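Local coordinates for hypothetical protein Ta0583 (Thermoplasma acidophilum, PDB 2FSJ) that polymerizes in the presence of nucleoside triphosphates, optimally ATP, into bundled helical filaments, as an archaeal homolog of actin, at residues A[191-196]-A[204-209]; A[183-188]-A[297-302]. One frame throughout, in Å; residues are numbered along the deposited sequence.

Interaction 1 of 2, residues A[191-196]-A[204-209]; sequences YGVVID and VLTINL
Tyr191 lies against Thr206 and Asn208 where two antiparallel strands of a β hairpin pair. Its CG is anti to the carbonyl carbon (chi1 -68°), which sets the ring obliquely against both residues. CB begins 3.7 Å from Ile207 O; CG then meets Thr206 CG2 at 4.0 Å, CD1 reaches Asn208 CA, and CE1 stops 4.1 Å from Asn208 CG, with ring and amide planes nearly perpendicular (84°). The amide's OD1 accepts a hydrogen bond from Met210 N. Beyond the strand, Tyr191 OH makes a weak hydrogen bond to Arg296 NH1.

Threonine suits its place by having two unlike branches. The methyl of Thr206 serves the tyrosine ring, while OG1 lies 3.7 Å from Val193 CG2 and is satisfied by Leu218 O of the next strand. On the same face, Val193 CG1 meets Val204 CG1 at 3.8 Å, the β-branched residues fitting the extended backbone.

Two hydrogen-bonded pairs, Gly192 with Ile207 and Val194 with Leu205, join the backbones. Val194 N reaches Leu205 O at 2.8 Å and is almost straight (178° at the hydrogen). Lacking a side chain, Gly192 lets Ile207 CG2 come within 3.4 Å of its O and Leu209 CG within 3.7 Å of its N.

Ser199, an ATP-binding residue, lies in the turn joining the strands, consistent with the phosphate-binding hairpin of the actin fold. Backbone bonds thus fix the register, while Val193, Val204 and the satisfied Thr206 hydroxyl keep the middle of the hairpin buried.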
loop_
_atom_site.group_PDB
_atom_site.type_symbol
_atom_site.label_atom_id
_atom_site.label_comp_id
_atom_site.label_asym_id
_atom_site.label_seq_id
_atom_site.Cartn_x
_atom_site.Cartn_y
_atom_site.Cartn_z
ATOM N N TYR A 191 -1.720 23.561 -5.393
ATOM C CA TYR A 191 -1.722 22.352 -4.587
ATOM C C TYR A 191 -1.743 21.109 -5.485
ATOM O O TYR A 191 -2.310 21.113 -6.575
ATOM C CB TYR A 191 -2.960 22.307 -3.647
ATOM C CG TYR A 191 -3.002 23.339 -2.522
ATOM C CD1 TYR A 191 -1.845 23.925 -2.036
ATOM C CD2 TYR A 191 -4.195 23.736 -1.957
ATOM C CE1 TYR A 191 -1.868 24.847 -1.036
ATOM C CE2 TYR A 191 -4.225 24.683 -0.903
ATOM C CZ TYR A 191 -3.056 25.229 -0.471
ATOM O OH TYR A 191 -3.003 26.141 0.539
ATOM N N GLY A 192 -1.060 20.069 -5.033
ATOM C CA GLY A 192 -1.216 18.711 -5.538
ATOM C C GLY A 192 -2.122 17.979 -4.547
ATOM O O GLY A 192 -1.949 18.085 -3.353
ATOM N N VAL A 193 -3.046 17.191 -5.047
ATOM C CA VAL A 193 -3.891 16.368 -4.221
ATOM C C VAL A 193 -3.700 14.913 -4.632
ATOM O O VAL A 193 -4.029 14.499 -5.760
ATOM C CB VAL A 193 -5.406 16.802 -4.270
ATOM C CG1 VAL A 193 -6.235 15.896 -3.341
ATOM C CG2 VAL A 193 -5.575 18.236 -3.857
ATOM N N VAL A 194 -3.152 14.125 -3.712
ATOM C CA VAL A 194 -2.895 12.711 -3.942
ATOM C C VAL A 194 -4.010 11.917 -3.289
ATOM O O VAL A 194 -4.224 12.048 -2.085
ATOM C CB VAL A 194 -1.532 12.262 -3.317
ATOM C CG1 VAL A 194 -1.321 10.771 -3.547
ATOM C CG2 VAL A 194 -0.347 13.087 -3.973
ATOM N N ILE A 195 -4.734 11.139 -4.088
ATOM C CA ILE A 195 -5.908 10.390 -3.653
ATOM C C ILE A 195 -5.568 8.894 -3.759
ATOM O O ILE A 195 -5.448 8.340 -4.859
ATOM C CB ILE A 195 -7.119 10.763 -4.519
ATOM C CG1 ILE A 195 -7.402 12.272 -4.442
ATOM C CG2 ILE A 195 -8.352 9.957 -4.067
ATOM C CD1 ILE A 195 -8.297 12.783 -5.557
ATOM N N ASP A 196 -5.320 8.257 -2.619
ATOM C CA ASP A 196 -4.834 6.866 -2.577
ATOM C C ASP A 196 -5.974 5.949 -2.149
ATOM O O ASP A 196 -6.317 5.903 -0.985
ATOM C CB ASP A 196 -3.715 6.830 -1.571
ATOM C CG ASP A 196 -2.932 5.541 -1.575
ATOM O OD1 ASP A 196 -3.385 4.522 -2.143
ATOM O OD2 ASP A 196 -1.823 5.486 -0.996
ATOM N N VAL A 204 -6.000 10.931 1.582
ATOM C CA VAL A 204 -5.935 12.129 0.757
ATOM C C VAL A 204 -4.868 13.023 1.348
ATOM O O VAL A 204 -4.987 13.485 2.497
ATOM C CB VAL A 204 -7.264 12.839 0.700
ATOM C CG1 VAL A 204 -7.177 14.155 -0.143
ATOM C CG2 VAL A 204 -8.373 11.852 0.201
ATOM N N LEU A 205 -3.825 13.248 0.569
ATOM C CA LEU A 205 -2.743 14.119 0.978
ATOM C C LEU A 205 -2.677 15.329 0.040
ATOM O O LEU A 205 -2.475 15.182 -1.189
ATOM C CB LEU A 205 -1.426 13.354 0.995
ATOM C CG LEU A 205 -0.372 14.355 1.464
ATOM C CD1 LEU A 205 0.094 14.175 2.884
ATOM C CD2 LEU A 205 0.694 14.646 0.466
ATOM N N THR A 206 -2.901 16.506 0.621
ATOM C CA THR A 206 -2.779 17.778 -0.102
ATOM C C THR A 206 -1.407 18.358 0.190
ATOM O O THR A 206 -0.997 18.440 1.327
ATOM C CB THR A 206 -3.917 18.722 0.310
ATOM O OG1 THR A 206 -5.152 18.160 -0.135
ATOM C CG2 THR A 206 -3.827 20.098 -0.400
ATOM N N ILE A 207 -0.696 18.667 -0.880
ATOM C CA ILE A 207 0.672 19.176 -0.844
ATOM C C ILE A 207 0.777 20.549 -1.529
ATOM O O ILE A 207 0.201 20.772 -2.580
ATOM C CB ILE A 207 1.599 18.103 -1.488
ATOM C CG1 ILE A 207 3.036 18.230 -1.001
ATOM C CG2 ILE A 207 1.481 18.085 -3.007
ATOM C CD1 ILE A 207 3.950 17.033 -1.441
ATOM N N ASN A 208 1.553 21.432 -0.910
ATOM C CA ASN A 208 1.843 22.745 -1.458
ATOM C C ASN A 208 2.995 22.570 -2.435
ATOM O O ASN A 208 4.076 22.166 -2.040
ATOM C CB ASN A 208 2.241 23.732 -0.373
ATOM C CG ASN A 208 2.259 25.160 -0.905
ATOM O OD1 ASN A 208 2.313 25.337 -2.123
ATOM N ND2 ASN A 208 2.045 26.154 -0.031
ATOM N N LEU A 209 2.736 22.815 -3.704
ATOM C CA LEU A 209 3.765 22.589 -4.710
ATOM C C LEU A 209 4.920 23.636 -4.650
ATOM O O LEU A 209 5.959 23.441 -5.281
ATOM C CB LEU A 209 3.174 22.452 -6.099
ATOM C CG LEU A 209 2.159 21.296 -6.286
ATOM C CD1 LEU A 209 1.475 21.440 -7.605
ATOM C CD2 LEU A 209 2.853 19.876 -6.169
#

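Interaction 2 of 2, residues A[183-188]-A[297-302]; sequences GIIEQQ and VTSLIP
Gln188 and Thr298 both turn a branch into the crowded position between backbone N and carbonyl carbon: CG of Gln188 at chi1 51° and OG1 of Thr298 at 55°. Beyond CG the glutamine chain is extended, and the two side chains run past one another with opposite headings, bringing Gln188 NE2 to 3.9 Å from Thr298 OG1. That is a loose polar contact; the threonine hydroxyl has its own weak hydrogen bond, to Tyr191 O.

A single water bridges the segments by hydrogen bonds. The N-H of Glu186 donates to water 1 at 3.0 Å, and Ser299 OG is hydrogen-bonded to the same water at 3.2 Å. A small hydroxyl suits this buried place, since it can hold the water while Ile185 CG2 packs 4.3 Å from Ser299 OG. The same methyl meets Ile301 CD1 at 4.2 Å, a light apolar contact between two β-branched side chains.

Gly183, whose positive phi ends helix 173-182 in a Schellman motif, starts the loop that leads into strand 191-197. Leu179 of that helix touches both Ile185 and Ile301, so helix and loop together cover one face of strand 297-303, an outermost strand of its sheet and a parallel neighbour of strand 191-197.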
loop_
_atom_site.group_PDB
_atom_site.type_symbol
_atom_site.label_atom_id
_atom_site.label_comp_id
_atom_site.label_asym_id
_atom_site.label_seq_id
_atom_site.Cartn_x
_atom_site.Cartn_y
_atom_site.Cartn_z
ATOM N N GLY A 183 9.581 14.355 -13.416
ATOM C CA GLY A 183 9.247 15.472 -14.256
ATOM C C GLY A 183 7.793 15.422 -14.617
ATOM O O GLY A 183 7.403 16.113 -15.513
ATOM N N ILE A 184 7.006 14.550 -13.979
ATOM C CA ILE A 184 5.583 14.370 -14.288
ATOM C C ILE A 184 4.721 15.492 -13.662
ATOM O O ILE A 184 3.656 15.870 -14.201
ATOM C CB ILE A 184 5.116 12.953 -13.859
ATOM C CG1 ILE A 184 5.775 11.902 -14.804
ATOM C CG2 ILE A 184 3.583 12.861 -13.879
ATOM C CD1 ILE A 184 5.764 10.457 -14.336
ATOM N N ILE A 185 5.157 16.000 -12.518
ATOM C CA ILE A 185 4.601 17.247 -11.981
ATOM C C ILE A 185 5.734 18.241 -11.807
ATOM O O ILE A 185 6.911 17.874 -11.891
ATOM C CB ILE A 185 3.888 16.997 -10.647
ATOM C CG1 ILE A 185 4.846 16.391 -9.622
ATOM C CG2 ILE A 185 2.673 16.104 -10.860
ATOM C CD1 ILE A 185 4.298 16.276 -8.208
ATOM N N GLU A 186 5.391 19.499 -11.562
ATOM C CA GLU A 186 6.397 20.562 -11.439
ATOM C C GLU A 186 6.054 21.507 -10.288
ATOM O O GLU A 186 4.886 21.701 -9.988
ATOM C CB GLU A 186 6.471 21.366 -12.742
ATOM N N GLN A 187 7.062 22.050 -9.621
ATOM C CA GLN A 187 6.812 22.979 -8.527
ATOM C C GLN A 187 6.309 24.282 -9.129
ATOM O O GLN A 187 6.777 24.714 -10.185
ATOM C CB GLN A 187 8.055 23.210 -7.692
ATOM C CG GLN A 187 8.472 21.989 -6.909
ATOM C CD GLN A 187 9.473 22.300 -5.869
ATOM O OE1 GLN A 187 9.131 22.787 -4.787
ATOM N NE2 GLN A 187 10.725 22.033 -6.175
ATOM N N GLN A 188 5.315 24.851 -8.465
ATOM C CA GLN A 188 4.587 26.033 -8.932
ATOM C C GLN A 188 3.651 26.450 -7.810
ATOM O O GLN A 188 3.456 25.682 -6.888
ATOM C CB GLN A 188 3.768 25.703 -10.181
ATOM C CG GLN A 188 2.870 24.479 -10.056
ATOM C CD GLN A 188 2.431 23.905 -11.393
ATOM O OE1 GLN A 188 2.313 24.634 -12.375
ATOM N NE2 GLN A 188 2.179 22.598 -11.435
ATOM N N VAL A 297 -6.054 23.913 -6.617
ATOM C CA VAL A 297 -5.568 22.611 -7.090
ATOM C C VAL A 297 -5.131 22.705 -8.529
ATOM O O VAL A 297 -5.945 23.039 -9.394
ATOM C CB VAL A 297 -6.640 21.490 -6.967
ATOM C CG1 VAL A 297 -6.122 20.164 -7.556
ATOM C CG2 VAL A 297 -7.027 21.293 -5.501
ATOM N N THR A 298 -3.857 22.387 -8.795
ATOM C CA THR A 298 -3.336 22.269 -10.173
ATOM C C THR A 298 -3.007 20.849 -10.613
ATOM O O THR A 298 -2.810 20.622 -11.769
ATOM C CB THR A 298 -2.077 23.126 -10.334
ATOM O OG1 THR A 298 -1.113 22.764 -9.330
ATOM C CG2 THR A 298 -2.374 24.602 -10.036
ATOM N N SER A 299 -2.899 19.896 -9.693
ATOM C CA SER A 299 -2.670 18.510 -10.051
ATOM C C SER A 299 -3.444 17.599 -9.123
ATOM O O SER A 299 -3.364 17.769 -7.906
ATOM C CB SER A 299 -1.184 18.124 -9.973
ATOM O OG SER A 299 -0.322 19.103 -10.475
ATOM N N LEU A 300 -4.213 16.681 -9.714
ATOM C CA LEU A 300 -4.955 15.620 -9.007
ATOM C C LEU A 300 -4.272 14.304 -9.348
ATOM O O LEU A 300 -4.133 13.985 -10.536
ATOM C CB LEU A 300 -6.408 15.534 -9.485
ATOM C CG LEU A 300 -7.477 16.476 -8.937
ATOM C CD1 LEU A 300 -8.782 16.339 -9.753
ATOM C CD2 LEU A 300 -7.756 16.291 -7.451
ATOM N N ILE A 301 -3.870 13.534 -8.332
ATOM C CA ILE A 301 -2.994 12.400 -8.527
ATOM C C ILE A 301 -3.583 11.134 -7.888
ATOM O O ILE A 301 -3.411 10.872 -6.697
ATOM C CB ILE A 301 -1.579 12.716 -7.988
ATOM C CG1 ILE A 301 -1.033 14.016 -8.599
ATOM C CG2 ILE A 301 -0.634 11.552 -8.242
ATOM C CD1 ILE A 301 0.098 14.664 -7.815
ATOM N N PRO A 302 -4.334 10.379 -8.662
ATOM C CA PRO A 302 -4.897 9.135 -8.132
ATOM C C PRO A 302 -3.856 8.034 -8.099
ATOM O O PRO A 302 -3.198 7.763 -9.116
ATOM C CB PRO A 302 -6.019 8.822 -9.097
ATOM C CG PRO A 302 -6.192 10.149 -9.910
ATOM C CD PRO A 302 -4.840 10.689 -10.009
HETATM O O HOH W 1 2.464 20.038 -11.809
#

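In the fold
Strand 191-197 ties the two contacts together: interaction 1 pairs it with strand 202-208, while on its other edge it bonds to strand 297-303, the partner of the loop in interaction 2. Val193 makes the junction, its N and O probably hydrogen-bonded to Ser299 O and Ile301 N. Interaction 1 runs within the sheet and buries 518 Å², held by regular backbone bonds and mostly buried side chains. Interaction 2 instead lays a loop against one face of the outermost strand 297-303, buries 162 Å², and relies on a water and sparse side-chain contacts, with its polar pair, Gln188 and Thr298, partly exposed. Leu209 packs on Gln187 and Gln188, so the two contacts also touch directly.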